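Local coordinates for protein transmembrane oligosaccharyl transferase, putative (PDB 3VGP) that is a putative transmembrane oligosaccharyl transferase of the archaeal AglB family, represented here by its C-terminal globular domain, at residues A66-I78 / N126-M138. The protein carries 1 engineered substitution. Residues are numbered along the deposited sequence; the frame is centred on the assembly and turned at random.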
loop_
_atom_site.group_PDB
_atom_site.type_symbol
_atom_site.label_atom_id
_atom_site.label_comp_id
_atom_site.label_asym_id
_atom_site.label_seq_id
_atom_site.Cartn_x
_atom_site.Cartn_y
_atom_site.Cartn_z
ATOM N N ALA A 66 2.619 6.620 -0.003
ATOM C CA ALA A 66 3.511 7.104 1.044
ATOM C C ALA A 66 2.740 7.889 2.111
ATOM O O ALA A 66 2.951 7.694 3.307
ATOM C CB ALA A 66 4.615 7.969 0.432
ATOM N N LYS A 67 1.844 8.773 1.685
ATOM C CA LYS A 67 1.060 9.553 2.638
ATOM C C LYS A 67 0.172 8.630 3.465
ATOM O O LYS A 67 -0.038 8.845 4.660
ATOM C CB LYS A 67 0.187 10.571 1.898
ATOM C CG LYS A 67 0.955 11.708 1.235
ATOM C CD LYS A 67 1.545 12.671 2.255
ATOM C CE LYS A 67 2.158 13.885 1.562
ATOM N NZ LYS A 67 2.767 14.848 2.526
ATOM N N PHE A 68 -0.350 7.600 2.815
ATOM C CA PHE A 68 -1.222 6.638 3.475
ATOM C C PHE A 68 -0.451 5.821 4.506
ATOM O O PHE A 68 -0.847 5.737 5.668
ATOM C CB PHE A 68 -1.837 5.703 2.428
ATOM C CG PHE A 68 -2.659 4.585 3.009
ATOM C CD1 PHE A 68 -4.028 4.726 3.191
ATOM C CD2 PHE A 68 -2.057 3.385 3.371
ATOM C CE1 PHE A 68 -4.785 3.690 3.724
ATOM C CE2 PHE A 68 -2.805 2.344 3.907
ATOM C CZ PHE A 68 -4.173 2.498 4.083
ATOM N N PHE A 69 0.660 5.229 4.079
ATOM C CA PHE A 69 1.455 4.397 4.971
ATOM C C PHE A 69 2.071 5.149 6.144
ATOM O O PHE A 69 2.129 4.614 7.251
ATOM C CB PHE A 69 2.547 3.657 4.183
ATOM C CG PHE A 69 2.019 2.527 3.324
ATOM C CD1 PHE A 69 1.060 1.640 3.827
ATOM C CD2 PHE A 69 2.490 2.337 2.027
ATOM C CE1 PHE A 69 0.584 0.581 3.046
ATOM C CE2 PHE A 69 2.025 1.284 1.237
ATOM C CZ PHE A 69 1.070 0.402 1.747
ATOM N N THR A 70 2.505 6.386 5.917
ATOM C CA THR A 70 3.121 7.173 6.986
ATOM C C THR A 70 2.136 7.926 7.878
ATOM O O THR A 70 2.546 8.588 8.837
ATOM C CB THR A 70 4.155 8.179 6.416
ATOM O OG1 THR A 70 3.519 9.054 5.474
ATOM C CG2 THR A 70 5.276 7.436 5.720
ATOM N N ALA A 71 0.843 7.826 7.581
ATOM C CA ALA A 71 -0.159 8.504 8.397
ATOM C C ALA A 71 -0.099 7.982 9.828
ATOM O O ALA A 71 0.121 6.793 10.053
ATOM C CB ALA A 71 -1.553 8.278 7.820
ATOM N N LYS A 72 -0.285 8.879 10.793
ATOM C CA LYS A 72 -0.264 8.501 12.203
ATOM C C LYS A 72 -1.667 8.163 12.701
ATOM O O LYS A 72 -1.825 7.454 13.696
ATOM C CB LYS A 72 0.325 9.636 13.044
ATOM C CG LYS A 72 1.816 9.867 12.819
ATOM C CD LYS A 72 2.633 8.674 13.301
ATOM C CE LYS A 72 4.125 8.865 13.053
ATOM N NZ LYS A 72 4.675 10.051 13.773
ATOM N N SER A 73 -2.681 8.672 12.010
ATOM C CA SER A 73 -4.065 8.410 12.393
ATOM C C SER A 73 -4.803 7.689 11.275
ATOM O O SER A 73 -4.631 8.002 10.099
ATOM C CB SER A 73 -4.792 9.719 12.722
ATOM O OG SER A 73 -5.119 10.442 11.549
ATOM N N GLU A 74 -5.628 6.720 11.648
ATOM C CA GLU A 74 -6.386 5.962 10.664
ATOM C C GLU A 74 -7.310 6.873 9.860
ATOM O O GLU A 74 -7.589 6.610 8.693
ATOM C CB GLU A 74 -7.201 4.865 11.356
ATOM C CG GLU A 74 -8.079 4.074 10.402
ATOM C CD GLU A 74 -8.753 2.881 11.057
ATOM O OE1 GLU A 74 -9.046 2.937 12.269
ATOM O OE2 GLU A 74 -9.010 1.889 10.344
ATOM N N ASP A 75 -7.786 7.944 10.490
ATOM C CA ASP A 75 -8.673 8.888 9.816
ATOM C C ASP A 75 -8.027 9.493 8.575
ATOM O O ASP A 75 -8.681 9.662 7.547
ATOM C CB ASP A 75 -9.092 10.000 10.779
ATOM C CG ASP A 75 -10.492 9.801 11.316
ATOM O OD1 ASP A 75 -10.761 8.736 11.912
ATOM O OD2 ASP A 75 -11.329 10.711 11.135
ATOM N N GLU A 76 -6.740 9.809 8.669
ATOM C CA GLU A 76 -6.012 10.385 7.543
ATOM C C GLU A 76 -5.786 9.334 6.460
ATOM O O GLU A 76 -5.861 9.625 5.265
ATOM C CB GLU A 76 -4.668 10.940 8.013
ATOM N N ALA A 77 -5.504 8.107 6.884
ATOM C CA ALA A 77 -5.264 7.019 5.945
ATOM C C ALA A 77 -6.526 6.672 5.160
ATOM O O ALA A 77 -6.490 6.567 3.937
ATOM C CB ALA A 77 -4.755 5.789 6.691
ATOM N N ILE A 78 -7.643 6.505 5.860
ATOM C CA ILE A 78 -8.887 6.152 5.195
ATOM C C ILE A 78 -9.353 7.261 4.253
ATOM O O ILE A 78 -9.990 6.993 3.237
ATOM C CB ILE A 78 -9.992 5.800 6.225
ATOM C CG1 ILE A 78 -11.206 5.210 5.504
ATOM C CG2 ILE A 78 -10.384 7.024 7.020
ATOM C CD1 ILE A 78 -10.883 3.975 4.677
ATOM N N ASN A 126 11.034 4.370 15.644
ATOM C CA ASN A 126 9.990 4.922 16.489
ATOM C C ASN A 126 8.887 5.547 15.630
ATOM O O ASN A 126 7.700 5.396 15.923
ATOM C CB ASN A 126 10.582 5.963 17.442
ATOM C CG ASN A 126 9.567 6.478 18.434
ATOM O OD1 ASN A 126 8.931 5.699 19.145
ATOM N ND2 ASN A 126 9.408 7.795 18.491
ATOM N N PHE A 127 9.282 6.244 14.568
ATOM C CA PHE A 127 8.315 6.866 13.669
ATOM C C PHE A 127 7.459 5.753 13.077
ATOM O O PHE A 127 6.231 5.802 13.129
ATOM C CB PHE A 127 9.027 7.606 12.530
ATOM C CG PHE A 127 8.097 8.361 11.620
ATOM C CD1 PHE A 127 7.716 9.667 11.919
ATOM C CD2 PHE A 127 7.585 7.761 10.472
ATOM C CE1 PHE A 127 6.839 10.363 11.088
ATOM C CE2 PHE A 127 6.708 8.448 9.635
ATOM C CZ PHE A 127 6.334 9.753 9.944
ATOM N N PHE A 128 8.122 4.750 12.514
ATOM C CA PHE A 128 7.429 3.617 11.906
ATOM C C PHE A 128 6.405 2.976 12.845
ATOM O O PHE A 128 5.275 2.697 12.446
ATOM C CB PHE A 128 8.437 2.548 11.470
ATOM C CG PHE A 128 7.792 1.298 10.953
ATOM C CD1 PHE A 128 7.251 1.259 9.673
ATOM C CD2 PHE A 128 7.651 0.183 11.774
ATOM C CE1 PHE A 128 6.577 0.136 9.221
ATOM C CE2 PHE A 128 6.973 -0.947 11.327
ATOM C CZ PHE A 128 6.434 -0.966 10.047
ATOM N N ASN A 129 6.790 2.749 14.097
ATOM C CA ASN A 129 5.881 2.112 15.045
ATOM C C ASN A 129 4.590 2.869 15.351
ATOM O O ASN A 129 3.654 2.287 15.903
ATOM C CB ASN A 129 6.608 1.796 16.354
ATOM C CG ASN A 129 7.700 0.757 16.178
ATOM O OD1 ASN A 129 7.645 -0.080 15.274
ATOM N ND2 ASN A 129 8.692 0.791 17.058
ATOM N N HIS A 130 4.524 4.150 15.004
ATOM C CA HIS A 130 3.306 4.915 15.258
ATOM C C HIS A 130 2.470 5.140 14.004
ATOM O O HIS A 130 1.479 5.866 14.041
ATOM C CB HIS A 130 3.634 6.272 15.885
ATOM C CG HIS A 130 4.175 6.181 17.279
ATOM N ND1 HIS A 130 5.475 5.817 17.550
ATOM C CD2 HIS A 130 3.587 6.402 18.479
ATOM C CE1 HIS A 130 5.667 5.817 18.858
ATOM N NE2 HIS A 130 4.537 6.168 19.444
ATOM N N THR A 131 2.857 4.510 12.899
ATOM C CA THR A 131 2.137 4.689 11.635
ATOM C C THR A 131 1.007 3.693 11.434
ATOM O O THR A 131 0.912 2.684 12.130
ATOM C CB THR A 131 3.071 4.528 10.423
ATOM O OG1 THR A 131 3.546 3.174 10.372
ATOM C CG2 THR A 131 4.257 5.473 10.526
ATOM N N VAL A 132 0.154 3.988 10.460
ATOM C CA VAL A 132 -0.945 3.101 10.124
ATOM C C VAL A 132 -0.336 1.830 9.525
ATOM O O VAL A 132 -0.871 0.731 9.701
ATOM C CB VAL A 132 -1.904 3.773 9.118
ATOM C CG1 VAL A 132 -2.789 2.729 8.449
ATOM C CG2 VAL A 132 -2.770 4.796 9.846
ATOM N N LEU A 133 0.791 1.978 8.828
ATOM C CA LEU A 133 1.463 0.820 8.240
ATOM C C LEU A 133 1.824 -0.174 9.340
ATOM O O LEU A 133 1.712 -1.392 9.154
ATOM C CB LEU A 133 2.730 1.244 7.481
ATOM C CG LEU A 133 3.644 0.130 6.952
ATOM C CD1 LEU A 133 2.857 -0.912 6.152
ATOM C CD2 LEU A 133 4.728 0.753 6.085
ATOM N N TYR A 134 2.265 0.335 10.488
ATOM C CA TYR A 134 2.611 -0.554 11.593
ATOM C C TYR A 134 1.349 -1.299 12.022
ATOM O O TYR A 134 1.357 -2.520 12.189
ATOM C CB TYR A 134 3.155 0.239 12.789
ATOM C CG TYR A 134 3.376 -0.620 14.019
ATOM C CD1 TYR A 134 4.617 -1.209 14.272
ATOM C CD2 TYR A 134 2.331 -0.878 14.905
ATOM C CE1 TYR A 134 4.811 -2.039 15.378
ATOM C CE2 TYR A 134 2.512 -1.706 16.014
ATOM C CZ TYR A 134 3.755 -2.281 16.242
ATOM O OH TYR A 134 3.938 -3.090 17.340
ATOM N N ARG A 135 0.261 -0.558 12.199
ATOM C CA ARG A 135 -0.997 -1.159 12.618
ATOM C C ARG A 135 -1.549 -2.147 11.602
ATOM O O ARG A 135 -2.319 -3.037 11.956
ATOM C CB ARG A 135 -2.018 -0.069 12.935
ATOM C CG ARG A 135 -1.909 0.421 14.374
ATOM C CD ARG A 135 -2.607 1.743 14.559
ATOM N NE ARG A 135 -1.789 2.841 14.060
ATOM C CZ ARG A 135 -2.216 4.092 13.942
ATOM N NH1 ARG A 135 -3.458 4.406 14.285
ATOM N NH2 ARG A 135 -1.398 5.027 13.486
ATOM N N LEU A 136 -1.163 -1.993 10.340
ATOM C CA LEU A 136 -1.608 -2.931 9.318
ATOM C C LEU A 136 -0.743 -4.187 9.361
ATOM O O LEU A 136 -1.195 -5.265 9.755
ATOM C CB LEU A 136 -1.511 -2.310 7.914
ATOM C CG LEU A 136 -2.534 -1.236 7.536
ATOM C CD1 LEU A 136 -2.110 -0.522 6.267
ATOM C CD2 LEU A 136 -3.889 -1.897 7.338
ATOM N N HIS A 137 0.519 -4.034 8.981
ATOM C CA HIS A 137 1.436 -5.161 8.902
ATOM C C HIS A 137 1.867 -5.831 10.203
ATOM O O HIS A 137 1.942 -7.059 10.267
ATOM C CB HIS A 137 2.684 -4.744 8.126
ATOM C CG HIS A 137 3.422 -5.889 7.512
ATOM N ND1 HIS A 137 3.004 -6.505 6.352
ATOM C CD2 HIS A 137 4.544 -6.541 7.901
ATOM C CE1 HIS A 137 3.838 -7.485 6.052
ATOM N NE2 HIS A 137 4.781 -7.527 6.976
HETATM N N MSE A 138 2.169 -5.042 11.227
HETATM C CA MSE A 138 2.622 -5.612 12.496
HETATM C C MSE A 138 1.499 -6.152 13.371
HETATM O O MSE A 138 1.719 -7.077 14.151
HETATM C CB MSE A 138 3.412 -4.580 13.311
HETATM C CG MSE A 138 4.507 -3.847 12.559
HETATM SE SE MSE A 138 5.596 -4.926 11.412
HETATM C CE MSE A 138 5.213 -3.991 9.798
HETATM O O HOH W 1 0.274 6.984 16.151
HETATM O O HOH W 2 -5.658 6.244 14.486
#
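R135 reaches across to the backbone of K72, where two short helix-to-helix connections of the mixed alpha/beta C-terminal globular domain meet. One connection joins helices 58-69 and 74-84. The other joins helices 121-129 and 132-138. Each second helix is N-capped, by S73 (a weak bond) and by T131. The guanidinium meets K72 O at its edge. R135 NH2 donates a hydrogen bond to K72 O; at 2.5 Å it is shorter than usual, so the exact length is doubtful. The bend at chi3 (-79°) turns the group back over its own helix start, where NE bonds weakly to T131 O and V132 CG2 lies against one face. A water links R135 NH1 to E74 N. The E74 carboxylate instead accepts from the backbone of T145 and H146. The backbones are joined by a hydrogen bond from V132 N to A71 O, 2.8 Å. A weaker bond runs from L133 N to F69 O. V132 points at the first connection, and its CG2 touches A77 CB at 3.9 Å. Deeper in, L136 CD1 meets the edges of both the F68 and F69 rings. L133 CD1 packs obliquely on F69, and strand 88-91 backs both phenylalanines. On the outer side, the K72 chain bends at chi2 and chi4 to pass H130 CB and lie on F127. F127 CG stands anti to the backbone N (chi1 -176°), which carries the ring out to K72. K72 CE makes a CH-pi contact over one face of that ring, 3.8 Å from its centroid and 18° off the normal.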